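Local coordinates for putative nucleoprotein (Infectious salmon anemia virus, PDB 4EWC) that encapsidates the negative-strand viral RNA, protecting it from nucleases and forming the ribonucleoprotein that serves as template for transcription and replication, at residues Phe233-Tyr243 against Thr252-Met261; Ser439-Met449 against Ile460-Glu468. One frame throughout, in Å; residues are numbered along the deposited sequence.

In the fold
Two helix-and-loop contacts, in series along the chain, make up this example: in contact 1 Glu253 of the helix holds the loop by salt bridges, while in contact 2 the helix arginine Arg442 takes a carbonyl of the turn. The centre of contact 1, which holds the Arg237-Arg240 run, probably a nuclear localization signal, is about 24 Å from the centre of the chain; that of contact 2, more deeply buried and in the orthomyxovirus nucleoprotein C-terminal family region, about 14 Å. Their centres are about 31 Å apart and their nearest atoms about 11 Å. Helix 174-188 borders both, packing on Phe233 and Met261 in contact 1 and, through Trp174, on Cys444 and Val445 in contact 2.

Contact 1 of 2, residues Phe233-Tyr243 against Thr252-Met261; sequences FRQSRPKRSDY and TESSISNQCM
Thr252 begins the second segment as the N-cap of helix 253-269, its OG1 accepting from Ser255 N, while the aliphatic part of Arg240 passes close by, with CD 4.0 Å from Thr252 CA. One residue on, Glu253 joins Arg237 and Lys239 in a salt-bridge network; both belong to the Arg237-Arg240 run. Its CG lies anti to the backbone N (chi1 167°) and the chain beyond is extended, which carries the carboxylate across to Arg237. There Glu253 OE2 uses its anti lone pair to accept from Arg237 NE at 3.0 Å, with the guanidinium and carboxylate planes 80° apart. Lys239 runs alongside the same glutamate, its NZ 3.5 Å from Glu253 OE1, a longer salt bridge. Two positive groups on one carboxylate would be expected to favour its ionised form. The glutamate's backbone takes part too: a water donates to Glu253 O and Pro238 O and accepts from Tyr243 OH, at the edge of the tyrosine ring.

Ile256 comes over one face of that ring in a CH-pi contact, its CG2 3.4 Å from the Tyr243 centroid and almost on the ring normal, while CD1 reaches toward Tyr243 CD2. Ser257 turns its hydroxyl toward Arg237, OG lying 2.8 Å from Arg237 NH1; the same oxygen is near Phe233 CZ. Arg237 CD lies above one face of the Phe233 ring, toward its rim. Met261, a selenomethionine, ends the segment with an oblique Met-aromatic contact, SE 5.5 Å from the Phe233 centroid.

Helix 142-162 meets Tyr243 through Asn146 and Ser257 through Phe150. Helix 174-188 touches Phe233 by Leu184 and Met261 by Met181, and its Asp188 forms a salt bridge with Arg234, while Tyr304 of helix 302-305 also reaches Met261.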
# COMPACT_ATOMS: atom_id res chain seq x y z
N PHE A 233 -26.82 12.72 32.45
CA PHE A 233 -26.55 11.44 31.82
C PHE A 233 -27.40 10.30 32.43
O PHE A 233 -28.13 9.61 31.72
CB PHE A 233 -25.04 11.14 31.89
CG PHE A 233 -24.68 9.77 31.38
CD1 PHE A 233 -25.05 9.38 30.10
CD2 PHE A 233 -23.94 8.89 32.17
CE1 PHE A 233 -24.70 8.13 29.63
CE2 PHE A 233 -23.58 7.63 31.70
CZ PHE A 233 -23.96 7.24 30.43
N ARG A 234 -27.31 10.10 33.75
CA ARG A 234 -28.03 9.01 34.43
C ARG A 234 -29.56 9.02 34.23
O ARG A 234 -30.21 7.98 34.31
CB ARG A 234 -27.72 9.03 35.93
CG ARG A 234 -26.25 8.89 36.27
CD ARG A 234 -25.73 7.52 35.90
NE ARG A 234 -24.27 7.41 36.06
CZ ARG A 234 -23.67 6.96 37.16
NH1 ARG A 234 -24.39 6.58 38.21
NH2 ARG A 234 -22.35 6.90 37.21
N GLN A 235 -30.12 10.19 33.97
CA GLN A 235 -31.55 10.33 33.79
C GLN A 235 -31.95 10.23 32.34
O GLN A 235 -33.05 9.76 32.02
CB GLN A 235 -32.02 11.68 34.32
CG GLN A 235 -31.91 11.75 35.80
CD GLN A 235 -32.81 12.79 36.39
OE1 GLN A 235 -33.39 13.61 35.67
NE2 GLN A 235 -32.95 12.76 37.72
N SER A 236 -31.07 10.69 31.47
CA SER A 236 -31.37 10.71 30.06
C SER A 236 -31.20 9.36 29.41
O SER A 236 -31.84 9.09 28.40
CB SER A 236 -30.49 11.72 29.34
OG SER A 236 -30.75 13.03 29.82
N ARG A 237 -30.32 8.53 29.96
CA ARG A 237 -29.97 7.30 29.27
C ARG A 237 -31.10 6.26 29.33
O ARG A 237 -31.99 6.36 30.17
CB ARG A 237 -28.65 6.75 29.82
CG ARG A 237 -28.70 6.38 31.27
CD ARG A 237 -27.34 5.96 31.77
NE ARG A 237 -27.45 5.52 33.15
CZ ARG A 237 -26.46 5.00 33.86
NH1 ARG A 237 -25.24 4.85 33.34
NH2 ARG A 237 -26.69 4.65 35.11
N PRO A 238 -31.08 5.26 28.41
CA PRO A 238 -32.22 4.34 28.38
C PRO A 238 -32.38 3.59 29.70
O PRO A 238 -31.39 3.41 30.44
CB PRO A 238 -31.87 3.36 27.25
CG PRO A 238 -30.81 4.04 26.45
CD PRO A 238 -30.04 4.87 27.44
N LYS A 239 -33.62 3.19 30.01
CA LYS A 239 -33.91 2.43 31.22
C LYS A 239 -33.72 0.95 30.92
O LYS A 239 -33.64 0.55 29.76
CB LYS A 239 -35.34 2.68 31.68
CG LYS A 239 -35.68 4.13 32.05
CD LYS A 239 -34.99 4.56 33.34
CE LYS A 239 -34.04 5.73 33.06
NZ LYS A 239 -33.46 6.36 34.29
N ARG A 240 -33.66 0.14 31.97
CA ARG A 240 -33.55 -1.30 31.82
C ARG A 240 -34.62 -1.89 30.91
O ARG A 240 -34.35 -2.86 30.17
CB ARG A 240 -33.58 -1.99 33.20
CG ARG A 240 -33.99 -3.46 33.18
CD ARG A 240 -32.80 -4.40 33.13
NE ARG A 240 -33.20 -5.80 32.88
CZ ARG A 240 -33.05 -6.80 33.74
NH1 ARG A 240 -32.49 -6.61 34.94
NH2 ARG A 240 -33.44 -8.02 33.40
N SER A 241 -35.82 -1.32 30.94
CA SER A 241 -36.93 -1.87 30.15
C SER A 241 -36.82 -1.44 28.70
O SER A 241 -37.36 -2.10 27.82
CB SER A 241 -38.30 -1.48 30.74
OG SER A 241 -38.48 -0.09 30.75
N ASP A 242 -36.12 -0.34 28.47
CA ASP A 242 -35.96 0.18 27.11
C ASP A 242 -35.11 -0.77 26.25
O ASP A 242 -35.38 -0.93 25.06
CB ASP A 242 -35.34 1.58 27.16
CG ASP A 242 -36.31 2.61 27.72
OD1 ASP A 242 -37.53 2.45 27.49
OD2 ASP A 242 -35.85 3.58 28.39
N TYR A 243 -34.11 -1.40 26.87
CA TYR A 243 -33.19 -2.30 26.17
C TYR A 243 -33.79 -3.67 25.83
O TYR A 243 -34.65 -4.18 26.54
CB TYR A 243 -31.95 -2.55 27.03
CG TYR A 243 -31.10 -1.34 27.34
CD1 TYR A 243 -30.50 -0.62 26.32
CD2 TYR A 243 -30.85 -0.97 28.66
CE1 TYR A 243 -29.70 0.49 26.61
CE2 TYR A 243 -30.04 0.12 28.96
CZ TYR A 243 -29.47 0.85 27.93
OH TYR A 243 -28.68 1.93 28.21
N THR A 252 -28.37 -4.88 33.81
CA THR A 252 -29.09 -3.76 34.40
C THR A 252 -28.93 -2.51 33.54
O THR A 252 -28.27 -2.55 32.49
CB THR A 252 -28.63 -3.51 35.84
OG1 THR A 252 -27.25 -3.11 35.83
CG2 THR A 252 -28.79 -4.76 36.68
N GLU A 253 -29.55 -1.41 33.97
CA GLU A 253 -29.45 -0.14 33.28
C GLU A 253 -27.99 0.31 33.24
O GLU A 253 -27.46 0.62 32.19
CB GLU A 253 -30.30 0.95 33.95
CG GLU A 253 -29.96 2.35 33.42
CD GLU A 253 -30.69 3.48 34.11
OE1 GLU A 253 -31.80 3.26 34.63
OE2 GLU A 253 -30.15 4.61 34.11
N SER A 254 -27.37 0.34 34.42
CA SER A 254 -25.96 0.68 34.57
C SER A 254 -25.10 -0.24 33.71
O SER A 254 -24.20 0.21 32.99
CB SER A 254 -25.56 0.54 36.03
OG SER A 254 -24.16 0.69 36.20
N SER A 255 -25.40 -1.53 33.78
CA SER A 255 -24.65 -2.58 33.08
C SER A 255 -24.58 -2.35 31.58
O SER A 255 -23.51 -2.44 30.97
CB SER A 255 -25.29 -3.95 33.39
OG SER A 255 -25.13 -4.89 32.33
N ILE A 256 -25.73 -2.06 30.99
CA ILE A 256 -25.80 -1.88 29.55
C ILE A 256 -25.18 -0.53 29.14
O ILE A 256 -24.44 -0.45 28.16
CB ILE A 256 -27.25 -2.06 29.05
CG1 ILE A 256 -27.73 -3.45 29.46
CG2 ILE A 256 -27.33 -1.88 27.55
CD1 ILE A 256 -29.11 -3.79 29.00
N SER A 257 -25.48 0.50 29.93
CA SER A 257 -24.86 1.80 29.75
C SER A 257 -23.34 1.59 29.64
O SER A 257 -22.71 2.01 28.67
CB SER A 257 -25.20 2.73 30.92
OG SER A 257 -24.84 4.08 30.63
N ASN A 258 -22.76 0.89 30.61
CA ASN A 258 -21.35 0.59 30.58
C ASN A 258 -20.87 -0.17 29.33
O ASN A 258 -19.80 0.11 28.79
CB ASN A 258 -20.90 -0.08 31.88
CG ASN A 258 -21.08 0.84 33.09
OD1 ASN A 258 -21.24 2.05 32.93
ND2 ASN A 258 -21.06 0.27 34.29
N GLN A 259 -21.67 -1.11 28.83
CA GLN A 259 -21.31 -1.78 27.59
C GLN A 259 -21.22 -0.78 26.42
O GLN A 259 -20.26 -0.81 25.66
CB GLN A 259 -22.31 -2.89 27.26
CG GLN A 259 -22.26 -4.06 28.20
CD GLN A 259 -23.31 -5.11 27.87
OE1 GLN A 259 -24.49 -4.80 27.75
NE2 GLN A 259 -22.89 -6.36 27.72
N CYS A 260 -22.23 0.08 26.30
CA CYS A 260 -22.25 1.13 25.29
C CYS A 260 -21.09 2.12 25.43
O CYS A 260 -20.46 2.52 24.44
CB CYS A 260 -23.59 1.90 25.38
SG CYS A 260 -25.07 0.90 24.98
N MSE A 261 -20.81 2.51 26.66
CA MSE A 261 -19.69 3.42 26.90
C MSE A 261 -18.35 2.74 26.54
O MSE A 261 -17.47 3.37 25.99
CB MSE A 261 -19.73 3.96 28.33
CG MSE A 261 -20.85 4.96 28.55
SE MSE A 261 -20.44 6.64 27.56
CE MSE A 261 -18.88 7.17 28.56
O HOH W 1 -28.76 2.85 30.48

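Contact 2 of 2, residues Ser439-Met449 against Ile460-Glu468; sequences SVARTCVAVSM and IENAVPGSE
Arg442 reaches from helix 438-449 to a type II beta turn, Val464-Ser467, that follows the end of helix 457-463. The guanidinium takes Pro465 O side-on with two nitrogens, Arg442 NE at 2.7 Å and NH2 at 2.9 Å, the oxygen lying in its plane. A bend at chi3 (79°) turns the group to the turn, and Val464 CG1 lies over one of its faces. Farther along the helix, the Val464 side chain crosses those of Val445 and Met449 at about right angles, with CG2 3.7 Å from Ala446 CB; Ile460 CG2 packs on the same alanine methyl, and its CD1 meets Val447 CG2.

Thr443 OG1, on the helix, lies 2.9 Å from Glu468 O, just past the turn; Ser439 O is also within reach of its proton. The chain after the turn is tied to the helix by Glu468 N, which donates to Ser439 O at 3.2 Å, 44° out of the carbonyl plane and on the opposite face from Thr443 N.

In the outer layer, Gly466, with phi 89°, suits the turn, whose Val464 O accepts from Ser467 N and OG. Met449 packs on helix 417-425, and Arg442 NH1 donates to Arg493 O.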
# COMPACT_ATOMS: atom_id res chain seq x y z
N SER A 439 -4.81 16.16 6.71
CA SER A 439 -4.56 14.75 6.46
C SER A 439 -4.32 13.99 7.77
O SER A 439 -4.61 12.80 7.87
CB SER A 439 -3.39 14.57 5.51
OG SER A 439 -2.21 14.93 6.17
N VAL A 440 -3.77 14.68 8.77
CA VAL A 440 -3.67 14.11 10.11
C VAL A 440 -5.07 13.89 10.71
O VAL A 440 -5.37 12.80 11.20
CB VAL A 440 -2.89 15.02 11.06
CG1 VAL A 440 -2.93 14.48 12.49
CG2 VAL A 440 -1.45 15.15 10.60
N ALA A 441 -5.91 14.92 10.63
CA ALA A 441 -7.26 14.84 11.16
C ALA A 441 -8.04 13.72 10.49
O ALA A 441 -8.74 12.96 11.16
CB ALA A 441 -7.99 16.18 11.02
N ARG A 442 -7.90 13.61 9.17
CA ARG A 442 -8.57 12.53 8.43
C ARG A 442 -8.12 11.13 8.89
O ARG A 442 -8.93 10.20 8.97
CB ARG A 442 -8.38 12.72 6.92
CG ARG A 442 -9.06 13.99 6.43
CD ARG A 442 -8.84 14.25 4.96
NE ARG A 442 -9.71 13.43 4.15
CZ ARG A 442 -10.99 13.71 3.90
NH1 ARG A 442 -11.54 14.81 4.40
NH2 ARG A 442 -11.71 12.88 3.15
N THR A 443 -6.84 11.00 9.22
CA THR A 443 -6.31 9.76 9.77
C THR A 443 -6.92 9.46 11.16
O THR A 443 -7.15 8.31 11.50
CB THR A 443 -4.75 9.77 9.85
OG1 THR A 443 -4.19 9.96 8.54
CG2 THR A 443 -4.22 8.47 10.39
N CYS A 444 -7.17 10.51 11.94
CA CYS A 444 -7.72 10.35 13.28
C CYS A 444 -9.18 9.91 13.26
O CYS A 444 -9.65 9.20 14.15
CB CYS A 444 -7.59 11.67 14.04
SG CYS A 444 -5.93 11.93 14.60
N VAL A 445 -9.87 10.36 12.22
CA VAL A 445 -11.24 10.00 11.96
C VAL A 445 -11.29 8.54 11.51
O VAL A 445 -12.08 7.75 12.04
CB VAL A 445 -11.83 10.94 10.88
CG1 VAL A 445 -13.10 10.35 10.23
CG2 VAL A 445 -12.11 12.30 11.47
N ALA A 446 -10.44 8.20 10.54
CA ALA A 446 -10.37 6.85 10.00
C ALA A 446 -10.15 5.86 11.12
O ALA A 446 -10.89 4.87 11.25
CB ALA A 446 -9.24 6.75 9.00
N VAL A 447 -9.13 6.13 11.92
CA VAL A 447 -8.79 5.26 13.03
C VAL A 447 -9.97 5.05 14.02
O VAL A 447 -10.24 3.93 14.42
CB VAL A 447 -7.47 5.72 13.71
CG1 VAL A 447 -7.39 5.28 15.17
CG2 VAL A 447 -6.29 5.20 12.91
N SER A 448 -10.70 6.09 14.37
CA SER A 448 -11.87 5.91 15.22
C SER A 448 -13.02 5.14 14.53
O SER A 448 -13.71 4.30 15.17
CB SER A 448 -12.34 7.23 15.80
OG SER A 448 -11.39 7.69 16.76
N MSE A 449 -13.21 5.39 13.24
CA MSE A 449 -14.23 4.65 12.51
C MSE A 449 -14.04 3.13 12.56
O MSE A 449 -15.01 2.39 12.69
CB MSE A 449 -14.38 5.15 11.08
CG MSE A 449 -15.09 6.50 11.02
SE MSE A 449 -15.39 7.03 9.16
CE MSE A 449 -17.08 6.06 9.04
N ILE A 460 -7.38 2.02 6.07
CA ILE A 460 -7.43 3.42 6.51
C ILE A 460 -7.51 4.37 5.33
O ILE A 460 -8.37 5.24 5.27
CB ILE A 460 -6.16 3.82 7.30
CG1 ILE A 460 -6.09 3.07 8.63
CG2 ILE A 460 -6.14 5.30 7.52
CD1 ILE A 460 -7.15 3.47 9.60
N GLU A 461 -6.60 4.21 4.37
CA GLU A 461 -6.57 5.11 3.23
C GLU A 461 -7.87 5.06 2.43
O GLU A 461 -8.42 6.09 2.04
CB GLU A 461 -5.39 4.84 2.32
CG GLU A 461 -5.23 5.86 1.23
CD GLU A 461 -4.32 6.99 1.65
OE1 GLU A 461 -3.30 6.69 2.33
OE2 GLU A 461 -4.61 8.17 1.30
N ASN A 462 -8.38 3.86 2.17
CA ASN A 462 -9.66 3.77 1.47
C ASN A 462 -10.87 4.18 2.32
O ASN A 462 -11.90 4.58 1.78
CB ASN A 462 -9.87 2.38 0.89
CG ASN A 462 -8.97 2.12 -0.28
OD1 ASN A 462 -9.39 2.18 -1.44
ND2 ASN A 462 -7.70 1.84 0.01
N ALA A 463 -10.76 4.07 3.64
CA ALA A 463 -11.87 4.37 4.51
C ALA A 463 -12.16 5.88 4.52
O ALA A 463 -13.29 6.29 4.33
CB ALA A 463 -11.62 3.85 5.91
N VAL A 464 -11.12 6.68 4.74
CA VAL A 464 -11.26 8.12 4.67
C VAL A 464 -10.21 8.63 3.71
O VAL A 464 -9.07 8.85 4.12
CB VAL A 464 -11.02 8.80 6.02
CG1 VAL A 464 -11.16 10.31 5.89
CG2 VAL A 464 -11.98 8.27 7.06
N PRO A 465 -10.59 8.83 2.44
CA PRO A 465 -9.61 9.19 1.41
C PRO A 465 -8.82 10.40 1.84
O PRO A 465 -9.36 11.30 2.51
CB PRO A 465 -10.47 9.53 0.20
CG PRO A 465 -11.72 8.79 0.41
CD PRO A 465 -11.96 8.85 1.89
N GLY A 466 -7.54 10.43 1.47
CA GLY A 466 -6.74 11.62 1.70
C GLY A 466 -6.08 11.62 3.05
O GLY A 466 -5.30 12.52 3.36
N SER A 467 -6.38 10.63 3.88
CA SER A 467 -5.73 10.56 5.17
C SER A 467 -4.27 10.13 4.99
O SER A 467 -3.90 9.53 3.97
CB SER A 467 -6.47 9.62 6.11
OG SER A 467 -6.54 8.32 5.56
N GLU A 468 -3.46 10.44 6.00
CA GLU A 468 -2.05 10.12 6.01
C GLU A 468 -1.79 8.63 6.38
O GLU A 468 -2.27 8.15 7.41
CB GLU A 468 -1.33 11.08 6.97
CG GLU A 468 0.14 10.81 7.17
CD GLU A 468 0.95 11.08 5.92
OE1 GLU A 468 1.05 12.27 5.52
OE2 GLU A 468 1.48 10.09 5.33